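Local coordinates for aldehyde dehydrogenase (Anabaena variabilis, PDB 4H7N), which probably oxidises aldehydes to the corresponding carboxylic acids with NAD+ as the electron acceptor, at residues P27-L30 with A31-N35; E311-A314 with G315-N318; Q58-Q61 with A62-R66. All blocks are in the same frame, centred on the assembly; numbering follows the deposited sequence.

Interaction 1 (P27-L30 with A31-N35); sequences PRLL and AQQCN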
loop_
_atom_site.group_PDB
_atom_site.type_symbol
_atom_site.label_atom_id
_atom_site.label_comp_id
_atom_site.label_asym_id
_atom_site.label_seq_id
_atom_site.Cartn_x
_atom_site.Cartn_y
_atom_site.Cartn_z
ATOM N N PRO A 27 20.558 -12.615 15.437
ATOM C CA PRO A 27 19.114 -12.851 15.254
ATOM C C PRO A 27 18.357 -13.075 16.571
ATOM O O PRO A 27 17.311 -12.487 16.759
ATOM C CB PRO A 27 19.083 -14.095 14.349
ATOM C CG PRO A 27 20.325 -13.934 13.522
ATOM C CD PRO A 27 21.363 -13.342 14.435
ATOM N N ARG A 28 18.922 -13.868 17.473
ATOM C CA ARG A 28 18.281 -14.203 18.766
ATOM C C ARG A 28 18.069 -12.961 19.684
ATOM O O ARG A 28 16.992 -12.733 20.230
ATOM C CB ARG A 28 19.115 -15.278 19.485
ATOM C CG ARG A 28 18.336 -16.206 20.399
ATOM C CD ARG A 28 19.111 -17.500 20.677
ATOM N NE ARG A 28 18.311 -18.477 21.423
ATOM C CZ ARG A 28 18.087 -18.449 22.740
ATOM N NH1 ARG A 28 18.595 -17.485 23.512
ATOM N NH2 ARG A 28 17.341 -19.398 23.298
ATOM N N LEU A 29 19.086 -12.151 19.822
ATOM C CA LEU A 29 18.963 -10.888 20.554
ATOM C C LEU A 29 18.053 -9.844 19.880
ATOM O O LEU A 29 17.359 -9.081 20.545
ATOM C CB LEU A 29 20.342 -10.263 20.719
ATOM C CG LEU A 29 20.395 -8.887 21.398
ATOM C CD1 LEU A 29 19.698 -9.000 22.739
ATOM C CD2 LEU A 29 21.844 -8.424 21.565
ATOM N N LEU A 30 18.116 -9.738 18.562
ATOM C CA LEU A 30 17.246 -8.824 17.875
ATOM C C LEU A 30 15.769 -9.171 18.115
ATOM O O LEU A 30 14.931 -8.297 18.404
ATOM C CB LEU A 30 17.579 -8.824 16.394
ATOM C CG LEU A 30 16.795 -7.795 15.616
ATOM C CD1 LEU A 30 16.926 -6.387 16.203
ATOM C CD2 LEU A 30 17.310 -7.843 14.192
ATOM N N ALA A 31 15.458 -10.454 18.048
ATOM C CA ALA A 31 14.083 -10.954 18.261
ATOM C C ALA A 31 13.587 -10.618 19.666
ATOM O O ALA A 31 12.432 -10.280 19.894
ATOM C CB ALA A 31 14.057 -12.471 18.063
ATOM N N GLN A 32 14.473 -10.767 20.611
ATOM C CA GLN A 32 14.215 -10.401 21.990
ATOM C C GLN A 32 13.879 -8.944 22.135
ATOM O O GLN A 32 12.906 -8.618 22.776
ATOM C CB GLN A 32 15.449 -10.771 22.816
ATOM C CG GLN A 32 15.417 -10.580 24.321
ATOM C CD GLN A 32 16.745 -11.042 24.936
ATOM O OE1 GLN A 32 17.150 -12.199 24.740
ATOM N NE2 GLN A 32 17.450 -10.131 25.629
ATOM N N GLN A 33 14.643 -8.043 21.514
ATOM C CA GLN A 33 14.348 -6.600 21.621
ATOM C C GLN A 33 13.040 -6.215 20.926
ATOM O O GLN A 33 12.336 -5.333 21.397
ATOM C CB GLN A 33 15.467 -5.762 21.039
ATOM C CG GLN A 33 16.808 -5.968 21.712
ATOM C CD GLN A 33 17.854 -5.116 21.052
ATOM O OE1 GLN A 33 18.704 -5.613 20.300
ATOM N NE2 GLN A 33 17.776 -3.814 21.286
ATOM N N CYS A 34 12.717 -6.864 19.808
ATOM C CA CYS A 34 11.441 -6.621 19.156
ATOM C C CYS A 34 10.257 -7.031 20.063
ATOM O O CYS A 34 9.238 -6.316 20.159
ATOM C CB CYS A 34 11.393 -7.327 17.806
ATOM S SG CYS A 34 12.547 -6.563 16.633
ATOM N N ASN A 35 10.415 -8.152 20.756
ATOM C CA ASN A 35 9.398 -8.647 21.665
ATOM C C ASN A 35 9.195 -7.757 22.885
ATOM O O ASN A 35 8.053 -7.577 23.328
ATOM C CB ASN A 35 9.639 -10.111 22.054
ATOM C CG ASN A 35 9.127 -11.080 20.977
ATOM O OD1 ASN A 35 8.072 -10.864 20.355
ATOM N ND2 ASN A 35 9.873 -12.130 20.740
#
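The first turns of helix 27-46 are built by residues P27-L30 handing their carbonyls to A31-C34. Four successive i to i+4 backbone hydrogen bonds make the frame, beginning with A31 N to P27 O (3.0 Å) and closing with C34 N to L30 O (3.0 Å). P27 opens the helix, a place where its lack of an N-H costs no backbone bond. On the exposed flank L29 meets two glutamines with different parts of its side chain. Its CG lies 3.8 Å from Q33 OE1, while its CD1 branch comes 3.8 Å from Q32 NE2; both are van der Waals contacts of a leucine with the ends of amide side chains. Q33 runs back toward the start of the helix because its CG stands beside its own backbone N and the chain beyond is extended, which lays CG 3.4 Å from L29 O, the carbonyl that receives the Q33 N-H. The buried flank carries the second i to i+4 pair, L30 and C34, where L30 CD1 reaches to 4.4 Å of C34 SG in a loose apolar contact. A31 CB rests 3.5 Å from P27 O, next to the first bond of the series. In these turns L29 and Q32 are exposed, while L30 and C34 are buried. L30 and C34, with P27 and A31 beside them, pack on helix 193-200 and the loop after it: P27 and L30 touch N198, C34 touches L199, and Y202 of the loop meets P27, A31 and C34.

Interaction 2 (E311-A314 with G315-N318); sequences EKQA and GIIN
With CG anti to the backbone N (chi1 -160°) and a bend at chi2 (72°), Q313 swings its amide along helix 311-326 to I316, whose own CG1 arm (chi1 -72°) points back toward the preceding turn. These are i to i+3 and i to i+4 contacts in the opening turns of an alpha helix. The amide nitrogen lies against both arms of the isoleucine, Q313 NE2 being 3.7 Å from I316 CG2 and 3.8 Å from I316 CD1. The polar need of that nitrogen is met by a hydrogen bond to T365 O, which holds the buried amide on the loop that also brings F366 against Q313. I316 CD1 is shared with K312, whose CE approaches to 4.1 Å with the aliphatic part of the chain. I317 crosses Q313 at about a right angle, its CD1 4.2 Å from Q313 CG, and it also touches V337. A314 adds a small buried methyl that packs on I308, and E311 OE2 is hydrogen-bonded to W344 NE1, joining the start of the helix to strand 343-345. Four i to i+4 backbone bonds, from G315 N to E311 O through N318 N to A314 O, carry these side chains. The straightest is I317 N to Q313 O, 2.9 Å long with an N-H...O angle of 172°.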
loop_
_atom_site.group_PDB
_atom_site.type_symbol
_atom_site.label_atom_id
_atom_site.label_comp_id
_atom_site.label_asym_id
_atom_site.label_seq_id
_atom_site.Cartn_x
_atom_site.Cartn_y
_atom_site.Cartn_z
ATOM N N GLU A 311 32.873 5.475 1.255
ATOM C CA GLU A 311 33.917 5.160 0.259
ATOM C C GLU A 311 33.390 4.536 -1.017
ATOM O O GLU A 311 33.908 4.820 -2.104
ATOM C CB GLU A 311 34.965 4.165 0.776
ATOM C CG GLU A 311 36.028 4.789 1.598
ATOM C CD GLU A 311 37.345 4.026 1.516
ATOM O OE1 GLU A 311 37.372 2.898 1.973
ATOM O OE2 GLU A 311 38.320 4.578 0.978
ATOM N N LYS A 312 32.425 3.634 -0.895
ATOM C CA LYS A 312 31.894 2.976 -2.086
ATOM C C LYS A 312 31.249 4.036 -3.008
ATOM O O LYS A 312 31.380 3.993 -4.226
ATOM C CB LYS A 312 30.947 1.881 -1.646
ATOM C CG LYS A 312 30.090 1.256 -2.712
ATOM C CD LYS A 312 28.808 0.741 -2.053
ATOM C CE LYS A 312 27.599 0.663 -2.986
ATOM N NZ LYS A 312 27.514 -0.729 -3.503
ATOM N N GLN A 313 30.620 5.056 -2.441
ATOM C CA GLN A 313 30.035 6.080 -3.290
ATOM C C GLN A 313 31.110 6.915 -4.007
ATOM O O GLN A 313 30.947 7.307 -5.168
ATOM C CB GLN A 313 29.100 6.990 -2.517
ATOM C CG GLN A 313 28.170 7.699 -3.461
ATOM C CD GLN A 313 27.154 6.706 -4.017
ATOM O OE1 GLN A 313 26.699 5.829 -3.285
ATOM N NE2 GLN A 313 26.845 6.798 -5.315
ATOM N N ALA A 314 32.222 7.159 -3.337
ATOM C CA ALA A 314 33.355 7.797 -3.983
ATOM C C ALA A 314 33.808 7.013 -5.209
ATOM O O ALA A 314 34.091 7.618 -6.243
ATOM C CB ALA A 314 34.497 7.975 -3.006
ATOM N N GLY A 315 33.860 5.676 -5.088
ATOM C CA GLY A 315 34.202 4.828 -6.207
ATOM C C GLY A 315 33.200 4.957 -7.344
ATOM O O GLY A 315 33.588 5.021 -8.488
ATOM N N ILE A 316 31.903 4.982 -7.029
ATOM C CA ILE A 316 30.883 5.111 -8.058
ATOM C C ILE A 316 30.977 6.449 -8.795
ATOM O O ILE A 316 30.895 6.505 -10.036
ATOM C CB ILE A 316 29.477 4.988 -7.437
ATOM C CG1 ILE A 316 29.218 3.513 -7.019
ATOM C CG2 ILE A 316 28.432 5.493 -8.412
ATOM C CD1 ILE A 316 27.971 3.310 -6.148
ATOM N N ILE A 317 31.106 7.538 -8.032
ATOM C CA ILE A 317 31.198 8.880 -8.640
ATOM C C ILE A 317 32.429 8.932 -9.563
ATOM O O ILE A 317 32.363 9.409 -10.700
ATOM C CB ILE A 317 31.294 9.973 -7.577
ATOM C CG1 ILE A 317 30.035 10.009 -6.734
ATOM C CG2 ILE A 317 31.543 11.353 -8.215
ATOM C CD1 ILE A 317 30.156 10.796 -5.450
ATOM N N ASN A 318 33.552 8.421 -9.072
ATOM C CA ASN A 318 34.777 8.387 -9.872
ATOM C C ASN A 318 34.571 7.617 -11.196
ATOM O O ASN A 318 34.933 8.075 -12.279
ATOM C CB ASN A 318 35.917 7.799 -9.049
ATOM C CG ASN A 318 37.232 7.831 -9.797
ATOM O OD1 ASN A 318 37.758 8.901 -10.122
ATOM N ND2 ASN A 318 37.715 6.669 -10.147
#

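Interaction 3 (Q58-Q61 with A62-R66); sequences QWKQ and AILSR
The methyl I63 CD1 sits over the indole of W59, one turn earlier in helix 48-64, in a CH-pi contact. It stands 3.7 Å from the centroid of the five-membered ring and only 13° off the ring normal, and its nearest ring atom is W59 CE2 at 3.6 Å. Both torsions serve this: W59 chi1 (-173°) sends the ring forward along the helix, whereas I63 CG1 leans back toward the preceding turn to meet it. The backbone beneath is joined by I63 N to W59 O, a bond of 2.9 Å. Farther round the helix, L64 gathers two neighbours with its CD1 branch. K60 lies side by side with it, CE at 4.0 Å from L64 CD1, and Q61 crosses it so that Q61 NE2 is 3.9 Å from the same methyl. The hydrophobic part of the lysine thus packs on leucine while its ammonium group serves a salt bridge to D96 and a hydrogen bond to Q57. At the end of 58-66 S65 N bonds Q61 O, and S65 OG donates to A62 O (2.6 Å), folding the hydroxyl back on the preceding turn. R66 N is hydrogen-bonded to I63 O, and R66 is then the N-cap residue of helix 67-78. The indole itself is placed from outside by a weak hydrogen bond of NE1 to L172 O and by A175, L176, V179 and L182. This end of helix 48-64 packs on two helices: 169-176, met by W59, A62 and I63, and 82-106, whose F91, L92, I95 and D96 receive I63, K60 and L64.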
loop_
_atom_site.group_PDB
_atom_site.type_symbol
_atom_site.label_atom_id
_atom_site.label_comp_id
_atom_site.label_asym_id
_atom_site.label_seq_id
_atom_site.Cartn_x
_atom_site.Cartn_y
_atom_site.Cartn_z
ATOM N N GLN A 58 8.330 16.038 25.278
ATOM C CA GLN A 58 9.322 15.844 26.359
ATOM C C GLN A 58 10.649 15.368 25.770
ATOM O O GLN A 58 11.705 15.815 26.210
ATOM C CB GLN A 58 8.877 14.811 27.418
ATOM C CG GLN A 58 8.074 15.366 28.550
ATOM C CD GLN A 58 7.099 14.380 29.213
ATOM O OE1 GLN A 58 7.106 13.164 28.971
ATOM N NE2 GLN A 58 6.242 14.934 30.091
ATOM N N TRP A 59 10.575 14.449 24.798
ATOM C CA TRP A 59 11.769 13.948 24.098
ATOM C C TRP A 59 12.440 15.093 23.338
ATOM O O TRP A 59 13.664 15.302 23.464
ATOM C CB TRP A 59 11.422 12.755 23.179
ATOM C CG TRP A 59 12.607 12.092 22.575
ATOM C CD1 TRP A 59 13.779 11.794 23.204
ATOM C CD2 TRP A 59 12.749 11.638 21.247
ATOM N NE1 TRP A 59 14.614 11.173 22.365
ATOM C CE2 TRP A 59 14.038 11.087 21.141
ATOM C CE3 TRP A 59 11.914 11.636 20.126
ATOM C CZ2 TRP A 59 14.522 10.551 19.975
ATOM C CZ3 TRP A 59 12.392 11.111 18.967
ATOM C CH2 TRP A 59 13.698 10.582 18.890
ATOM N N LYS A 60 11.647 15.902 22.642
ATOM C CA LYS A 60 12.179 17.060 21.955
ATOM C C LYS A 60 12.901 18.028 22.926
ATOM O O LYS A 60 14.003 18.520 22.650
ATOM C CB LYS A 60 11.082 17.828 21.210
ATOM C CG LYS A 60 11.647 18.879 20.283
ATOM C CD LYS A 60 10.585 19.692 19.544
ATOM C CE LYS A 60 10.399 21.020 20.219
ATOM N NZ LYS A 60 9.120 21.679 19.899
ATOM N N GLN A 61 12.284 18.289 24.060
ATOM C CA GLN A 61 12.937 19.121 25.063
ATOM C C GLN A 61 14.285 18.568 25.510
ATOM O O GLN A 61 15.243 19.329 25.627
ATOM C CB GLN A 61 12.027 19.384 26.281
ATOM C CG GLN A 61 10.900 20.365 25.961
ATOM C CD GLN A 61 11.410 21.635 25.266
ATOM O OE1 GLN A 61 12.393 22.268 25.712
ATOM N NE2 GLN A 61 10.765 22.006 24.168
ATOM N N ALA A 62 14.355 17.273 25.787
ATOM C CA ALA A 62 15.602 16.646 26.195
ATOM C C ALA A 62 16.671 16.729 25.106
ATOM O O ALA A 62 17.827 16.952 25.408
ATOM C CB ALA A 62 15.389 15.188 26.610
ATOM N N ILE A 63 16.288 16.521 23.857
ATOM C CA ILE A 63 17.216 16.635 22.748
ATOM C C ILE A 63 17.712 18.053 22.649
ATOM O O ILE A 63 18.917 18.294 22.494
ATOM C CB ILE A 63 16.545 16.253 21.409
ATOM C CG1 ILE A 63 16.178 14.797 21.407
ATOM C CG2 ILE A 63 17.446 16.578 20.228
ATOM C CD1 ILE A 63 15.088 14.463 20.393
ATOM N N LEU A 64 16.809 19.009 22.739
ATOM C CA LEU A 64 17.220 20.405 22.713
ATOM C C LEU A 64 18.171 20.773 23.837
ATOM O O LEU A 64 19.032 21.633 23.649
ATOM C CB LEU A 64 15.993 21.309 22.813
ATOM C CG LEU A 64 15.184 21.466 21.528
ATOM C CD1 LEU A 64 13.872 22.193 21.772
ATOM C CD2 LEU A 64 16.022 22.189 20.483
ATOM N N SER A 65 17.991 20.182 25.023
ATOM C CA SER A 65 18.905 20.446 26.136
ATOM C C SER A 65 20.339 19.981 25.880
ATOM O O SER A 65 21.243 20.376 26.601
ATOM C CB SER A 65 18.424 19.780 27.428
ATOM O OG SER A 65 18.711 18.370 27.455
ATOM N N ARG A 66 20.538 19.114 24.903
ATOM C CA ARG A 66 21.851 18.564 24.589
ATOM C C ARG A 66 22.129 18.726 23.111
ATOM O O ARG A 66 22.739 17.862 22.464
ATOM C CB ARG A 66 21.923 17.089 25.033
ATOM C CG ARG A 66 21.873 16.886 26.573
ATOM C CD ARG A 66 22.974 17.683 27.290
ATOM N NE ARG A 66 22.663 18.052 28.696
ATOM C CZ ARG A 66 22.676 17.180 29.698
ATOM N NH1 ARG A 66 22.419 17.563 30.946
ATOM N NH2 ARG A 66 22.964 15.896 29.442
#

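Overall arrangement
From the N terminus the order is interaction 1 on helix 27-46, interaction 3 on the next helix, 48-64, and, much later, interaction 2 on helix 311-326. Each lies within or at the end of a single helix, so none closes a long loop; they follow in series and neither nest nor cross. Interactions 1 and 3 are 28 Å apart between centres, and their helices pack on different partners, 193-200 for the first and 82-106 with 169-176 for the other. Interaction 2 lies 34 and 36 Å from them, centre to centre, tying its helix to the loops carrying V337 and T365 and to strand 343-345.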